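Local coordinates for protein lovastatin nonaketide synthase, polyketide synthase component (Aspergillus terreus, PDB 7CPX) that builds the dihydromonacolin L precursor of lovastatin from nine malonyl-CoA units, working as a homodimer with LovC, at residues T125-G130 and F168-P173; M132-E137 and V155-A160; Q1865-T1870 and V1918-I1923; Y1872-C1877 and W2131-D2136. The protein carries 2 engineered substitutions. All blocks are in the same frame, centred on the assembly; numbering follows the deposited sequence.

In the fold
Contacts 1 and 2 lie in the thiolase-fold ketosynthase, and both are mostly buried. Contact 1 uses strand 126-131 and the loop after helix 159-168. Contact 2 uses the loop after that strand and the residues leading into that helix. They touch where V129 meets A160. Both reach the second subunit. Contacts 3 and 4 lie across the chain's centre, about 82 to 106 Å from the first pair between centres. Both use strand 1869-1883 and are only partly buried. Contact 1 combines backbone bonds with apolar packing, and contact 2 has no hydrogen bond between its segments. Contacts 3 and 4 add hydrogen bonds made by side chains, with an arginine taking part in each.

Contact 1. Residues T125-G130 and F168-P173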
loop_
_atom_site.group_PDB
_atom_site.type_symbol
_atom_site.label_atom_id
_atom_site.label_comp_id
_atom_site.label_asym_id
_atom_site.label_seq_id
_atom_site.Cartn_x
_atom_site.Cartn_y
_atom_site.Cartn_z
ATOM N N THR A 125 -32.698 -16.211 36.530
ATOM C CA THR A 125 -32.950 -14.950 35.851
ATOM C C THR A 125 -32.596 -15.064 34.376
ATOM O O THR A 125 -31.559 -15.626 34.013
ATOM C CB THR A 125 -32.146 -13.828 36.502
ATOM O OG1 THR A 125 -32.659 -13.564 37.813
ATOM C CG2 THR A 125 -32.227 -12.568 35.665
ATOM N N ALA A 126 -33.461 -14.522 33.528
ATOM C CA ALA A 126 -33.258 -14.542 32.090
ATOM C C ALA A 126 -32.621 -13.238 31.631
ATOM O O ALA A 126 -32.596 -12.242 32.353
ATOM C CB ALA A 126 -34.586 -14.753 31.365
ATOM N N VAL A 127 -32.104 -13.255 30.408
ATOM C CA VAL A 127 -31.527 -12.071 29.785
ATOM C C VAL A 127 -31.937 -12.051 28.323
ATOM O O VAL A 127 -31.881 -13.080 27.641
ATOM C CB VAL A 127 -29.995 -12.037 29.920
ATOM C CG1 VAL A 127 -29.437 -10.829 29.201
ATOM C CG2 VAL A 127 -29.608 -12.006 31.378
ATOM N N TYR A 128 -32.349 -10.882 27.842
ATOM C CA TYR A 128 -32.760 -10.703 26.452
ATOM C C TYR A 128 -32.211 -9.350 26.012
ATOM O O TYR A 128 -32.717 -8.305 26.427
ATOM C CB TYR A 128 -34.274 -10.773 26.307
ATOM C CG TYR A 128 -34.863 -12.113 26.680
ATOM C CD1 TYR A 128 -35.117 -12.439 28.001
ATOM C CD2 TYR A 128 -35.171 -13.049 25.707
ATOM C CE1 TYR A 128 -35.652 -13.661 28.341
ATOM C CE2 TYR A 128 -35.706 -14.272 26.038
ATOM C CZ TYR A 128 -35.947 -14.575 27.355
ATOM O OH TYR A 128 -36.483 -15.799 27.682
ATOM N N VAL A 129 -31.169 -9.378 25.186
ATOM C CA VAL A 129 -30.442 -8.182 24.787
ATOM C C VAL A 129 -30.728 -7.904 23.321
ATOM O O VAL A 129 -30.588 -8.792 22.471
ATOM C CB VAL A 129 -28.931 -8.340 25.032
ATOM C CG1 VAL A 129 -28.195 -7.062 24.679
ATOM C CG2 VAL A 129 -28.677 -8.702 26.478
ATOM N N GLY A 130 -31.126 -6.671 23.029
ATOM C CA GLY A 130 -31.330 -6.227 21.669
ATOM C C GLY A 130 -30.151 -5.428 21.162
ATOM O O GLY A 130 -29.899 -4.308 21.618
ATOM N N PHE A 168 -23.344 -12.564 36.472
ATOM C CA PHE A 168 -24.311 -12.622 37.559
ATOM C C PHE A 168 -24.701 -14.046 37.928
ATOM O O PHE A 168 -25.567 -14.227 38.790
ATOM C CB PHE A 168 -25.564 -11.826 37.190
ATOM C CG PHE A 168 -25.313 -10.361 36.979
ATOM C CD1 PHE A 168 -25.291 -9.488 38.050
ATOM C CD2 PHE A 168 -25.104 -9.856 35.710
ATOM C CE1 PHE A 168 -25.061 -8.141 37.862
ATOM C CE2 PHE A 168 -24.875 -8.509 35.513
ATOM C CZ PHE A 168 -24.852 -7.649 36.591
ATOM N N ASP A 169 -24.092 -15.052 37.302
ATOM C CA ASP A 169 -24.369 -16.450 37.625
ATOM C C ASP A 169 -25.847 -16.770 37.427
ATOM O O ASP A 169 -26.458 -17.497 38.212
ATOM C CB ASP A 169 -23.928 -16.775 39.053
ATOM C CG ASP A 169 -23.963 -18.260 39.358
ATOM O OD1 ASP A 169 -24.414 -19.039 38.493
ATOM O OD2 ASP A 169 -23.540 -18.649 40.467
ATOM N N TRP A 170 -26.431 -16.214 36.372
ATOM C CA TRP A 170 -27.824 -16.457 36.044
ATOM C C TRP A 170 -27.953 -17.686 35.156
ATOM O O TRP A 170 -27.055 -18.008 34.373
ATOM C CB TRP A 170 -28.433 -15.242 35.348
ATOM C CG TRP A 170 -28.535 -14.043 36.231
ATOM C CD1 TRP A 170 -28.469 -14.020 37.589
ATOM C CD2 TRP A 170 -28.717 -12.688 35.815
ATOM N NE1 TRP A 170 -28.604 -12.736 38.049
ATOM C CE2 TRP A 170 -28.759 -11.897 36.978
ATOM C CE3 TRP A 170 -28.852 -12.066 34.574
ATOM C CZ2 TRP A 170 -28.924 -10.519 36.935
ATOM C CZ3 TRP A 170 -29.019 -10.701 34.534
ATOM C CH2 TRP A 170 -29.052 -9.941 35.706
ATOM N N HIS A 171 -29.086 -18.373 35.288
ATOM C CA HIS A 171 -29.339 -19.601 34.552
ATOM C C HIS A 171 -30.538 -19.507 33.622
ATOM O O HIS A 171 -30.866 -20.498 32.961
ATOM C CB HIS A 171 -29.541 -20.768 35.526
ATOM C CG HIS A 171 -28.346 -21.049 36.383
ATOM N ND1 HIS A 171 -27.059 -20.759 35.981
ATOM C CD2 HIS A 171 -28.242 -21.585 37.621
ATOM C CE1 HIS A 171 -26.214 -21.109 36.934
ATOM N NE2 HIS A 171 -26.906 -21.613 37.940
ATOM N N GLY A 172 -31.198 -18.360 33.550
ATOM C CA GLY A 172 -32.312 -18.192 32.650
ATOM C C GLY A 172 -31.853 -17.987 31.225
ATOM O O GLY A 172 -30.656 -17.869 30.925
ATOM N N PRO A 173 -32.819 -17.940 30.311
ATOM C CA PRO A 173 -32.479 -17.716 28.903
ATOM C C PRO A 173 -31.705 -16.419 28.722
ATOM O O PRO A 173 -31.979 -15.413 29.379
ATOM C CB PRO A 173 -33.845 -17.663 28.213
ATOM C CG PRO A 173 -34.749 -18.427 29.100
ATOM C CD PRO A 173 -34.254 -18.212 30.496
#
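T125 and W170 meet beside the mixed sheet of the thiolase-fold ketosynthase. Strand 126-131 packs here on the loop that leads from helix 159-168 into strand 174-177, its parallel neighbour in that sheet. G172 N gives a weak backbone bond to T125 O (2.8 Å, 127° at the hydrogen). V127 N points almost straight at P173 O, but this bond is modelled so short that its length is doubtful.

The apolar contacts centre on W170. T125 CG2 lies over one face of the indole, 3.6 Å from the centroid of the six-membered ring, a CH-pi contact. With CG2 anti to the backbone N (chi1 -69° for OG1), the methyl reaches the ring. F168 CB lies over the opposite face. V127 CG2 comes to the ring edge, near its plane. Helix 183-196 covers A126, Y128 and P173 through Q194, and V275 of the second subunit packs on P173. P173 CD lies against A126 CB at 3.6 Å, and Y128 CZ is 3.8 Å from P173 CB.

Contact 2. Residues M132-E137 and V155-A160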
loop_
_atom_site.group_PDB
_atom_site.type_symbol
_atom_site.label_atom_id
_atom_site.label_comp_id
_atom_site.label_asym_id
_atom_site.label_seq_id
_atom_site.Cartn_x
_atom_site.Cartn_y
_atom_site.Cartn_z
ATOM N N MET A 132 -28.116 -4.373 17.426
ATOM C CA MET A 132 -28.209 -4.316 15.976
ATOM C C MET A 132 -26.953 -3.785 15.309
ATOM O O MET A 132 -26.724 -4.098 14.135
ATOM C CB MET A 132 -29.394 -3.427 15.566
ATOM C CG MET A 132 -29.572 -3.215 14.069
ATOM S SD MET A 132 -30.487 -1.705 13.725
ATOM C CE MET A 132 -29.256 -0.779 12.809
ATOM N N THR A 133 -26.120 -3.030 16.019
ATOM C CA THR A 133 -25.121 -2.181 15.387
ATOM C C THR A 133 -23.730 -2.467 15.932
ATOM O O THR A 133 -23.032 -1.551 16.378
ATOM C CB THR A 133 -25.472 -0.707 15.584
ATOM O OG1 THR A 133 -26.894 -0.559 15.673
ATOM C CG2 THR A 133 -24.962 0.099 14.412
ATOM N N HIS A 134 -23.317 -3.730 15.898
ATOM C CA HIS A 134 -22.119 -4.347 16.448
ATOM C C HIS A 134 -20.897 -3.842 15.693
ATOM O O HIS A 134 -20.246 -4.596 14.964
ATOM C CB HIS A 134 -22.211 -5.873 16.362
ATOM C CG HIS A 134 -22.466 -6.387 14.977
ATOM N ND1 HIS A 134 -21.573 -6.210 13.942
ATOM C CD2 HIS A 134 -23.513 -7.070 14.457
ATOM C CE1 HIS A 134 -22.059 -6.762 12.845
ATOM N NE2 HIS A 134 -23.235 -7.291 13.130
ATOM N N ASP A 135 -20.591 -2.552 15.859
ATOM C CA ASP A 135 -19.391 -1.993 15.251
ATOM C C ASP A 135 -18.155 -2.754 15.705
ATOM O O ASP A 135 -17.293 -3.100 14.889
ATOM C CB ASP A 135 -19.278 -0.511 15.600
ATOM C CG ASP A 135 -20.403 0.313 15.009
ATOM O OD1 ASP A 135 -21.280 -0.272 14.339
ATOM O OD2 ASP A 135 -20.412 1.545 15.214
ATOM N N TYR A 136 -18.049 -3.022 17.002
ATOM C CA TYR A 136 -17.118 -4.040 17.460
ATOM C C TYR A 136 -17.552 -5.387 16.897
ATOM O O TYR A 136 -18.743 -5.652 16.711
ATOM C CB TYR A 136 -17.067 -4.082 18.984
ATOM C CG TYR A 136 -15.700 -3.793 19.568
ATOM C CD1 TYR A 136 -15.168 -2.514 19.536
ATOM C CD2 TYR A 136 -14.950 -4.796 20.163
ATOM C CE1 TYR A 136 -13.929 -2.244 20.076
ATOM C CE2 TYR A 136 -13.713 -4.535 20.707
ATOM C CZ TYR A 136 -13.205 -3.258 20.659
ATOM O OH TYR A 136 -11.965 -2.995 21.198
ATOM N N GLU A 137 -16.577 -6.248 16.633
ATOM C CA GLU A 137 -16.486 -7.419 15.775
ATOM C C GLU A 137 -16.204 -6.989 14.343
ATOM O O GLU A 137 -15.982 -7.847 13.488
ATOM C CB GLU A 137 -17.761 -8.288 15.795
ATOM C CG GLU A 137 -17.657 -9.595 15.022
ATOM C CD GLU A 137 -18.858 -10.494 15.233
ATOM O OE1 GLU A 137 -19.802 -10.072 15.936
ATOM O OE2 GLU A 137 -18.861 -11.621 14.696
ATOM N N VAL A 155 -16.523 -10.132 21.231
ATOM C CA VAL A 155 -17.282 -9.361 20.252
ATOM C C VAL A 155 -18.475 -10.119 19.699
ATOM O O VAL A 155 -19.304 -9.509 19.004
ATOM C CB VAL A 155 -16.385 -8.895 19.086
ATOM C CG1 VAL A 155 -15.085 -8.323 19.615
ATOM C CG2 VAL A 155 -16.122 -10.046 18.129
ATOM N N ALA A 156 -18.589 -11.417 19.968
ATOM C CA ALA A 156 -19.715 -12.181 19.450
ATOM C C ALA A 156 -21.021 -11.553 19.906
ATOM O O ALA A 156 -21.188 -11.217 21.081
ATOM C CB ALA A 156 -19.633 -13.634 19.913
ATOM N N VAL A 157 -21.953 -11.402 18.967
ATOM C CA VAL A 157 -23.209 -10.724 19.269
ATOM C C VAL A 157 -23.923 -11.429 20.415
ATOM O O VAL A 157 -24.414 -10.791 21.353
ATOM C CB VAL A 157 -24.092 -10.652 18.012
ATOM C CG1 VAL A 157 -25.300 -9.789 18.267
ATOM C CG2 VAL A 157 -23.301 -10.112 16.827
ATOM N N SER A 158 -23.968 -12.760 20.366
ATOM C CA SER A 158 -24.703 -13.526 21.367
ATOM C C SER A 158 -24.185 -13.251 22.771
ATOM O O SER A 158 -24.966 -13.084 23.716
ATOM C CB SER A 158 -24.600 -15.017 21.052
ATOM O OG SER A 158 -23.248 -15.415 20.919
ATOM N N VAL A 159 -22.866 -13.197 22.924
ATOM C CA VAL A 159 -22.238 -13.062 24.231
ATOM C C VAL A 159 -22.787 -11.831 24.937
ATOM O O VAL A 159 -22.868 -11.797 26.170
ATOM C CB VAL A 159 -20.708 -12.994 24.099
ATOM C CG1 VAL A 159 -20.077 -12.688 25.437
ATOM C CG2 VAL A 159 -20.179 -14.304 23.557
ATOM N N ALA A 160 -23.180 -10.820 24.155
ATOM C CA ALA A 160 -23.763 -9.612 24.727
ATOM C C ALA A 160 -24.746 -9.948 25.838
ATOM O O ALA A 160 -24.754 -9.301 26.891
ATOM C CB ALA A 160 -24.461 -8.799 23.637
#
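The side chain of E137 crosses that of V155 obliquely. CB starts the contact, 3.4 Å from V155 CG2. With CG anti to the backbone N (chi1 -174°), CG too lies by that methyl, at 3.5 Å. CD then lies 3.9 Å from V155 O. The extended chain beyond CG carries OE1 on to V157, 3.6 Å from V157 CG2. It also stands 3.2 Å from V155 O, but both are acceptors and no hydrogen bond joins them.

In the ketosynthase thiolase fold, the loop after strand 126-131 here meets the end of helix 151-155 and the link to helix 159-168. H134 stacks on H134 of the second subunit and also packs on E137 of that subunit.

H134 is the centre of an inverse gamma turn, and its CD2 touches V157 CG2 at 3.9 Å. Just before E137, Y136 presents its ring edge to V155 CG1, with CD2 3.6 Å away. Its hydroxyl bonds to V938 N and E93 O, and W937 meets its ring edge-to-face.

Contact 3. Residues Q1865-T1870 and V1918-I1923; sequences QMETKT and VRPDYI
Q1865 reaches across to R1919 with its amide oxygen. OE1 lies at the edge of the guanidinium, near its plane, and accepts a hydrogen bond from R1919 NE. Its very short modelled length is doubtful. The amide and guanidinium planes are turned 42° apart. Bends in both side chains bring the groups together: Q1865 turns at chi2 (-58°) and R1919 at chi3. M1866 meets the aliphatic part of the same arginine, SD lying 3.6 Å from R1919 CD. R1919 NH1 forms a salt bridge with D1921 OD2 (3.4 Å), its hydrogen bond weak, and NH2 makes a weak bond to Y1922 OH.

K1869 crosses P1920 and I1923 at about right angles. Its CG lies 3.8 Å from P1920 CG, and its CB 3.5 Å from I1923 CD1. The end of the lysine then leads away to a salt bridge with E1898.

T1868 OG1 turns back to Q1865 O at 2.6 Å and ties its own loop together. Its CG2 faces the backbone of V1918.

K1869 and V1918 form an antiparallel hydrogen-bonded pair, K1869 N to V1918 O and V1918 N to K1869 O, each 2.9 Å. This pair joins the start of strand 1869-1883 to the end of strand 1915-1918 in a curled mixed sheet that includes strands 1887-1898 and 1901-1909. The 3-10 turn at 1920-1921 leads to strand 1923-1924, and V1918 and I1923 both pack on I1871.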
loop_
_atom_site.group_PDB
_atom_site.type_symbol
_atom_site.label_atom_id
_atom_site.label_comp_id
_atom_site.label_asym_id
_atom_site.label_seq_id
_atom_site.Cartn_x
_atom_site.Cartn_y
_atom_site.Cartn_z
ATOM N N GLN A 1865 29.946 20.353 -50.063
ATOM C CA GLN A 1865 30.187 18.938 -49.788
ATOM C C GLN A 1865 30.714 18.297 -51.072
ATOM O O GLN A 1865 30.078 17.454 -51.708
ATOM C CB GLN A 1865 28.915 18.265 -49.291
ATOM C CG GLN A 1865 28.248 18.987 -48.129
ATOM C CD GLN A 1865 29.161 19.127 -46.926
ATOM O OE1 GLN A 1865 30.137 18.391 -46.783
ATOM N NE2 GLN A 1865 28.849 20.080 -46.055
ATOM N N MET A 1866 31.917 18.730 -51.444
ATOM C CA MET A 1866 32.430 18.475 -52.783
ATOM C C MET A 1866 32.581 16.983 -53.048
ATOM O O MET A 1866 32.986 16.213 -52.173
ATOM C CB MET A 1866 33.779 19.171 -52.966
ATOM C CG MET A 1866 34.929 18.517 -52.209
ATOM S SD MET A 1866 34.612 18.350 -50.441
ATOM C CE MET A 1866 34.703 20.059 -49.917
ATOM N N GLU A 1867 32.249 16.583 -54.274
ATOM C CA GLU A 1867 32.529 15.240 -54.775
ATOM C C GLU A 1867 31.997 14.173 -53.825
ATOM O O GLU A 1867 32.673 13.192 -53.508
ATOM C CB GLU A 1867 34.029 15.059 -55.012
ATOM C CG GLU A 1867 34.640 16.106 -55.928
ATOM C CD GLU A 1867 36.131 15.915 -56.117
ATOM O OE1 GLU A 1867 36.686 14.954 -55.544
ATOM O OE2 GLU A 1867 36.749 16.727 -56.837
ATOM N N THR A 1868 30.762 14.368 -53.367
ATOM C CA THR A 1868 30.145 13.394 -52.478
ATOM C C THR A 1868 30.036 12.055 -53.194
ATOM O O THR A 1868 29.226 11.893 -54.113
ATOM C CB THR A 1868 28.767 13.872 -52.019
ATOM O OG1 THR A 1868 28.890 15.153 -51.388
ATOM C CG2 THR A 1868 28.159 12.883 -51.037
ATOM N N LYS A 1869 30.847 11.091 -52.774
ATOM C CA LYS A 1869 30.885 9.788 -53.417
ATOM C C LYS A 1869 29.687 8.950 -52.999
ATOM O O LYS A 1869 29.256 8.986 -51.841
ATOM C CB LYS A 1869 32.175 9.054 -53.061
ATOM C CG LYS A 1869 33.443 9.872 -53.265
ATOM C CD LYS A 1869 33.642 10.285 -54.718
ATOM C CE LYS A 1869 33.898 9.085 -55.615
ATOM N NZ LYS A 1869 34.229 9.492 -57.007
ATOM N N THR A 1870 29.157 8.189 -53.953
ATOM C CA THR A 1870 28.048 7.275 -53.716
ATOM C C THR A 1870 28.625 5.884 -53.486
ATOM O O THR A 1870 29.265 5.312 -54.374
ATOM C CB THR A 1870 27.074 7.278 -54.892
ATOM O OG1 THR A 1870 26.545 8.597 -55.073
ATOM C CG2 THR A 1870 25.931 6.304 -54.641
ATOM N N VAL A 1918 28.706 10.154 -49.208
ATOM C CA VAL A 1918 29.661 10.614 -48.203
ATOM C C VAL A 1918 30.849 11.268 -48.893
ATOM O O VAL A 1918 31.297 10.810 -49.949
ATOM C CB VAL A 1918 30.132 9.454 -47.304
ATOM C CG1 VAL A 1918 30.955 8.463 -48.105
ATOM C CG2 VAL A 1918 30.929 9.986 -46.127
ATOM N N ARG A 1919 31.373 12.326 -48.278
ATOM C CA ARG A 1919 32.498 13.040 -48.856
ATOM C C ARG A 1919 33.722 12.127 -48.935
ATOM O O ARG A 1919 33.879 11.214 -48.119
ATOM C CB ARG A 1919 32.831 14.282 -48.029
ATOM C CG ARG A 1919 32.166 15.553 -48.531
ATOM C CD ARG A 1919 32.657 16.791 -47.791
ATOM N NE ARG A 1919 32.035 16.938 -46.478
ATOM C CZ ARG A 1919 32.671 16.858 -45.315
ATOM N NH1 ARG A 1919 33.976 16.648 -45.246
ATOM N NH2 ARG A 1919 31.979 17.000 -44.188
ATOM N N PRO A 1920 34.608 12.350 -49.910
ATOM C CA PRO A 1920 35.802 11.495 -50.019
ATOM C C PRO A 1920 36.695 11.543 -48.796
ATOM O O PRO A 1920 37.433 10.582 -48.549
ATOM C CB PRO A 1920 36.523 12.048 -51.258
ATOM C CG PRO A 1920 35.493 12.826 -52.001
ATOM C CD PRO A 1920 34.572 13.376 -50.965
ATOM N N ASP A 1921 36.653 12.629 -48.021
ATOM C CA ASP A 1921 37.497 12.731 -46.837
ATOM C C ASP A 1921 37.220 11.619 -45.836
ATOM O O ASP A 1921 38.080 11.322 -45.001
ATOM C CB ASP A 1921 37.293 14.091 -46.166
ATOM C CG ASP A 1921 37.544 15.250 -47.108
ATOM O OD1 ASP A 1921 38.372 15.100 -48.030
ATOM O OD2 ASP A 1921 36.914 16.312 -46.926
ATOM N N TYR A 1922 36.041 11.000 -45.901
ATOM C CA TYR A 1922 35.644 9.945 -44.978
ATOM C C TYR A 1922 35.659 8.572 -45.642
ATOM O O TYR A 1922 34.941 7.665 -45.216
ATOM C CB TYR A 1922 34.256 10.233 -44.410
ATOM C CG TYR A 1922 34.136 11.566 -43.710
ATOM C CD1 TYR A 1922 34.476 11.703 -42.373
ATOM C CD2 TYR A 1922 33.675 12.685 -44.385
ATOM C CE1 TYR A 1922 34.365 12.919 -41.729
ATOM C CE2 TYR A 1922 33.560 13.903 -43.751
ATOM C CZ TYR A 1922 33.906 14.016 -42.423
ATOM O OH TYR A 1922 33.793 15.232 -41.788
ATOM N N ILE A 1923 36.465 8.404 -46.688
ATOM C CA ILE A 1923 36.494 7.176 -47.471
ATOM C C ILE A 1923 37.928 6.676 -47.556
ATOM O O ILE A 1923 38.847 7.455 -47.832
ATOM C CB ILE A 1923 35.920 7.386 -48.884
ATOM C CG1 ILE A 1923 34.558 8.077 -48.806
ATOM C CG2 ILE A 1923 35.803 6.053 -49.611
ATOM C CD1 ILE A 1923 33.917 8.310 -50.152
#

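Contact 4. Residues Y1872-C1877 and W2131-D2136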
loop_
_atom_site.group_PDB
_atom_site.type_symbol
_atom_site.label_atom_id
_atom_site.label_comp_id
_atom_site.label_asym_id
_atom_site.label_seq_id
_atom_site.Cartn_x
_atom_site.Cartn_y
_atom_site.Cartn_z
ATOM N N TYR A 1872 27.722 2.068 -52.657
ATOM C CA TYR A 1872 26.735 0.995 -52.584
ATOM C C TYR A 1872 27.236 -0.004 -51.551
ATOM O O TYR A 1872 28.148 -0.789 -51.818
ATOM C CB TYR A 1872 26.541 0.352 -53.950
ATOM C CG TYR A 1872 26.158 1.335 -55.033
ATOM C CD1 TYR A 1872 27.123 2.082 -55.691
ATOM C CD2 TYR A 1872 24.831 1.516 -55.396
ATOM C CE1 TYR A 1872 26.780 2.982 -56.680
ATOM C CE2 TYR A 1872 24.478 2.413 -56.384
ATOM C CZ TYR A 1872 25.456 3.144 -57.023
ATOM O OH TYR A 1872 25.112 4.040 -58.009
ATOM N N VAL A 1873 26.643 0.034 -50.366
ATOM C CA VAL A 1873 27.189 -0.664 -49.209
ATOM C C VAL A 1873 26.853 -2.146 -49.295
ATOM O O VAL A 1873 25.689 -2.525 -49.467
ATOM C CB VAL A 1873 26.652 -0.052 -47.908
ATOM C CG1 VAL A 1873 27.262 -0.743 -46.707
ATOM C CG2 VAL A 1873 26.941 1.436 -47.866
ATOM N N HIS A 1874 27.880 -2.987 -49.175
ATOM C CA HIS A 1874 27.703 -4.422 -49.018
ATOM C C HIS A 1874 27.661 -4.815 -47.549
ATOM O O HIS A 1874 26.852 -5.661 -47.153
ATOM C CB HIS A 1874 28.840 -5.176 -49.712
ATOM C CG HIS A 1874 28.840 -5.039 -51.201
ATOM N ND1 HIS A 1874 28.610 -3.840 -51.840
ATOM C CD2 HIS A 1874 29.051 -5.951 -52.178
ATOM C CE1 HIS A 1874 28.670 -4.021 -53.146
ATOM N NE2 HIS A 1874 28.936 -5.293 -53.378
ATOM N N PHE A 1875 28.525 -4.208 -46.738
ATOM C CA PHE A 1875 28.594 -4.485 -45.313
ATOM C C PHE A 1875 28.747 -3.175 -44.556
ATOM O O PHE A 1875 29.338 -2.216 -45.058
ATOM C CB PHE A 1875 29.758 -5.424 -44.983
ATOM C CG PHE A 1875 29.716 -6.723 -45.732
ATOM C CD1 PHE A 1875 29.028 -7.809 -45.224
ATOM C CD2 PHE A 1875 30.362 -6.856 -46.948
ATOM C CE1 PHE A 1875 28.985 -9.005 -45.911
ATOM C CE2 PHE A 1875 30.324 -8.047 -47.641
ATOM C CZ PHE A 1875 29.634 -9.125 -47.123
ATOM N N SER A 1876 28.208 -3.143 -43.340
ATOM C CA SER A 1876 28.258 -1.926 -42.541
ATOM C C SER A 1876 28.231 -2.272 -41.061
ATOM O O SER A 1876 27.901 -3.395 -40.676
ATOM C CB SER A 1876 27.093 -0.989 -42.871
ATOM O OG SER A 1876 25.855 -1.559 -42.484
ATOM N N CYS A 1877 28.593 -1.293 -40.242
ATOM C CA CYS A 1877 28.486 -1.438 -38.796
ATOM C C CYS A 1877 27.158 -0.856 -38.320
ATOM O O CYS A 1877 26.866 0.311 -38.602
ATOM C CB CYS A 1877 29.642 -0.736 -38.095
ATOM S SG CYS A 1877 29.571 -0.841 -36.296
ATOM N N TRP A 2131 24.514 -6.081 -46.315
ATOM C CA TRP A 2131 23.472 -5.487 -47.138
ATOM C C TRP A 2131 23.288 -6.296 -48.416
ATOM O O TRP A 2131 24.264 -6.511 -49.143
ATOM C CB TRP A 2131 23.823 -4.049 -47.477
ATOM C CG TRP A 2131 23.664 -3.117 -46.327
ATOM C CD1 TRP A 2131 24.646 -2.655 -45.508
ATOM C CD2 TRP A 2131 22.444 -2.534 -45.860
ATOM N NE1 TRP A 2131 24.117 -1.816 -44.560
ATOM C CE2 TRP A 2131 22.764 -1.725 -44.755
ATOM C CE3 TRP A 2131 21.111 -2.617 -46.270
ATOM C CZ2 TRP A 2131 21.802 -1.003 -44.055
ATOM C CZ3 TRP A 2131 20.158 -1.900 -45.576
ATOM C CH2 TRP A 2131 20.509 -1.104 -44.480
ATOM N N PRO A 2132 22.077 -6.755 -48.731
ATOM C CA PRO A 2132 21.878 -7.477 -49.993
ATOM C C PRO A 2132 22.209 -6.593 -51.184
ATOM O O PRO A 2132 21.972 -5.383 -51.169
ATOM C CB PRO A 2132 20.394 -7.854 -49.957
ATOM C CG PRO A 2132 19.773 -6.871 -49.033
ATOM C CD PRO A 2132 20.812 -6.577 -47.998
ATOM N N ARG A 2133 22.764 -7.213 -52.226
ATOM C CA ARG A 2133 23.206 -6.489 -53.408
ATOM C C ARG A 2133 22.397 -6.795 -54.657
ATOM O O ARG A 2133 22.390 -5.975 -55.580
ATOM C CB ARG A 2133 24.683 -6.794 -53.692
ATOM C CG ARG A 2133 25.632 -6.335 -52.596
ATOM C CD ARG A 2133 25.393 -4.879 -52.237
ATOM N NE ARG A 2133 25.182 -4.066 -53.428
ATOM C CZ ARG A 2133 24.663 -2.846 -53.423
ATOM N NH1 ARG A 2133 24.317 -2.247 -52.296
ATOM N NH2 ARG A 2133 24.480 -2.216 -54.579
ATOM N N GLU A 2134 21.723 -7.937 -54.714
ATOM C CA GLU A 2134 20.883 -8.275 -55.852
ATOM C C GLU A 2134 19.464 -7.785 -55.602
ATOM O O GLU A 2134 18.960 -7.853 -54.477
ATOM C CB GLU A 2134 20.887 -9.783 -56.101
ATOM C CG GLU A 2134 22.275 -10.365 -56.323
ATOM C CD GLU A 2134 22.974 -9.769 -57.530
ATOM O OE1 GLU A 2134 22.292 -9.144 -58.369
ATOM O OE2 GLU A 2134 24.209 -9.924 -57.638
ATOM N N SER A 2135 18.824 -7.285 -56.661
ATOM C CA SER A 2135 17.477 -6.741 -56.524
ATOM C C SER A 2135 16.547 -7.744 -55.855
ATOM O O SER A 2135 15.751 -7.379 -54.982
ATOM C CB SER A 2135 16.934 -6.336 -57.894
ATOM O OG SER A 2135 16.885 -7.448 -58.770
ATOM N N ASP A 2136 16.635 -9.016 -56.249
ATOM C CA ASP A 2136 15.825 -10.039 -55.598
ATOM C C ASP A 2136 16.176 -10.152 -54.121
ATOM O O ASP A 2136 15.287 -10.258 -53.268
ATOM C CB ASP A 2136 16.020 -11.383 -56.299
ATOM C CG ASP A 2136 15.636 -11.338 -57.764
ATOM O OD1 ASP A 2136 14.731 -10.554 -58.118
ATOM O OD2 ASP A 2136 16.241 -12.084 -58.562
#
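A classic beta bulge, formed by H1874 and F1875 opposite Q1893, is where W2131 and R2133 dock on strand 1869-1883. W2131 N bonds to H1874 O (138° at the hydrogen). The indole of W2131 then extends along the strand. Its NE1 donates to S1876 OG at 2.7 Å, with the hydroxyl oxygen 18° out of the ring plane. S1876 OG is also bonded to N1912. V1873 CG1 packs on the indole at CD1, 3.5 Å away.

The curled mixed sheet around strand 1869-1883, with the parallel sheet of strands 1964-1968 and 1988-1993, is consistent with an enoylreductase-like fold. Here strand 2128-2130 pairs with strand 1869-1883, and the chain continues through the contact into helix 2135-2138.

R2133 lies over the H1874 imidazole. Its CD sits above the ring, 3.4 Å from the centroid, in a CH-pi contact. Bends at chi2 (-51°) and chi3 carry the chain across the face, and the guanidinium plane ends nearly parallel to the ring. H1874 ND1 bonds to Y1872 O at 3.1 Å, which helps fix the ring's rotation. R2133 NH1 bonds to V1873 O (3.2 Å) from above the carbonyl plane. R2133 NH2 rests 3.4 Å from Y1872 CB and makes a weak bond to S1834 O.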